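Local coordinates for protein polymerase X (Deinococcus radiodurans, PDB 2W9M) that probably catalyses template-directed DNA synthesis from deoxyribonucleoside triphosphates as a family X DNA polymerase, and also carries a zinc-binding phosphoesterase-like domain, at residues L200-T205 with V233-A238. Sequence-based numbering, arbitrary orientation.
Sequences LTVTGT and VEIACA
Leu200 pairs with Ile235 in the parallel ladder between strands 194-203 and 231-238. Leu200 N donates to Glu234 O at 3.0 Å, and Ala236 N returns a longer bond to Leu200 O at 3.3 Å. Further along, the bonds from Val202 N to Ala236 O (N-H...O 124°) and from Ala238 N to Val202 O (125°) are bent and weak. Gly204 N then reaches Ala238 O at 2.9 Å, approaching from above the carbonyl plane. On one face, Leu200 CB lies 4.0 Å from Ile235 CG1, the branch that chi1 -63° sets beside the backbone N. Ile235 CG2, anti to that N, meets Val202 CB at 4.3 Å, and Val202 CG1 abuts Cys237 CB at 3.8 Å. A mercury ion is bound near the Cys237 side chain. The ladder joins two strands of a mixed sheet, consistent with a family X palm, away from the zinc sites. On the face of Thr201 and Ala238 lies helix 243-249, where Asp247 OD1 hydrogen-bonds Thr201 OG1. Glu234 forms salt bridges with Arg196 and Arg250. The Leu200 face packs on helix 163-176, strand 224-228 flanks 231-238 antiparallel, and Thr205 sits at the N-cap of helix 206-212, its OG1 making a weak hydrogen bond to Asp207 N.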
loop_
_atom_site.group_PDB
_atom_site.type_symbol
_atom_site.label_atom_id
_atom_site.label_comp_id
_atom_site.label_asym_id
_atom_site.label_seq_id
_atom_site.Cartn_x
_atom_site.Cartn_y
_atom_site.Cartn_z
ATOM N N LEU A 200 10.124 16.921 9.747
ATOM C CA LEU A 200 11.084 17.544 8.853
ATOM C C LEU A 200 12.258 18.046 9.686
ATOM O O LEU A 200 12.108 18.377 10.862
ATOM C CB LEU A 200 10.421 18.720 8.128
ATOM C CG LEU A 200 10.606 18.881 6.620
ATOM C CD1 LEU A 200 10.388 17.556 5.917
ATOM C CD2 LEU A 200 9.652 19.932 6.076
ATOM N N THR A 201 13.433 18.093 9.083
ATOM C CA THR A 201 14.585 18.670 9.755
ATOM C C THR A 201 15.096 19.852 8.924
ATOM O O THR A 201 14.925 19.885 7.706
ATOM C CB THR A 201 15.672 17.607 10.013
ATOM O OG1 THR A 201 16.158 17.733 11.355
ATOM C CG2 THR A 201 16.809 17.737 9.019
ATOM N N VAL A 202 15.703 20.829 9.584
ATOM C CA VAL A 202 15.972 22.120 8.955
ATOM C C VAL A 202 17.100 22.857 9.690
ATOM O O VAL A 202 17.222 22.740 10.910
ATOM C CB VAL A 202 14.687 22.984 8.969
ATOM C CG1 VAL A 202 15.002 24.443 9.249
ATOM C CG2 VAL A 202 13.902 22.813 7.671
ATOM N N THR A 203 17.936 23.595 8.959
ATOM C CA THR A 203 18.922 24.467 9.601
ATOM C C THR A 203 18.440 25.914 9.574
ATOM O O THR A 203 17.938 26.395 8.557
ATOM C CB THR A 203 20.320 24.399 8.952
ATOM O OG1 THR A 203 20.374 25.290 7.833
ATOM C CG2 THR A 203 20.655 22.991 8.499
ATOM N N GLY A 204 18.598 26.607 10.695
ATOM C CA GLY A 204 18.099 27.962 10.822
ATOM C C GLY A 204 17.409 28.126 12.159
ATOM O O GLY A 204 17.534 27.272 13.030
ATOM N N THR A 205 16.677 29.219 12.321
ATOM C CA THR A 205 16.011 29.507 13.586
ATOM C C THR A 205 14.491 29.409 13.444
ATOM O O THR A 205 13.959 29.511 12.336
ATOM C CB THR A 205 16.401 30.908 14.110
ATOM O OG1 THR A 205 15.767 31.918 13.313
ATOM C CG2 THR A 205 17.913 31.092 14.051
ATOM N N VAL A 233 2.276 17.959 12.121
ATOM C CA VAL A 233 3.560 18.364 11.572
ATOM C C VAL A 233 4.538 18.761 12.669
ATOM O O VAL A 233 4.165 19.432 13.625
ATOM C CB VAL A 233 3.400 19.553 10.609
ATOM C CG1 VAL A 233 4.744 20.192 10.321
ATOM C CG2 VAL A 233 2.735 19.105 9.321
ATOM N N GLU A 234 5.788 18.336 12.522
ATOM C CA GLU A 234 6.851 18.748 13.431
ATOM C C GLU A 234 8.090 19.141 12.650
ATOM O O GLU A 234 8.572 18.385 11.809
ATOM C CB GLU A 234 7.201 17.631 14.413
ATOM C CG GLU A 234 6.135 17.363 15.454
ATOM C CD GLU A 234 6.547 16.290 16.439
ATOM O OE1 GLU A 234 7.704 16.323 16.912
ATOM O OE2 GLU A 234 5.710 15.416 16.741
ATOM N N ILE A 235 8.599 20.332 12.932
ATOM C CA ILE A 235 9.795 20.818 12.272
ATOM C C ILE A 235 10.806 21.189 13.338
ATOM O O ILE A 235 10.524 21.998 14.218
ATOM C CB ILE A 235 9.487 22.027 11.363
ATOM C CG1 ILE A 235 8.531 21.604 10.241
ATOM C CG2 ILE A 235 10.769 22.617 10.792
ATOM C CD1 ILE A 235 8.165 22.714 9.285
ATOM N N ALA A 236 11.971 20.557 13.282
ATOM C CA ALA A 236 13.036 20.841 14.229
ATOM C C ALA A 236 14.181 21.505 13.489
ATOM O O ALA A 236 14.575 21.052 12.415
ATOM C CB ALA A 236 13.505 19.565 14.909
ATOM N N CYS A 237 14.710 22.580 14.060
ATOM C CA CYS A 237 15.796 23.313 13.426
ATOM C C CYS A 237 17.042 23.396 14.307
ATOM O O CYS A 237 16.995 23.088 15.498
ATOM C CB CYS A 237 15.329 24.706 13.008
ATOM S SG CYS A 237 14.076 25.419 14.098
ATOM N N ALA A 238 18.152 23.812 13.705
ATOM C CA ALA A 238 19.440 23.873 14.384
ATOM C C ALA A 238 20.402 24.747 13.587
ATOM O O ALA A 238 20.207 24.952 12.389
ATOM C CB ALA A 238 20.013 22.474 14.545
#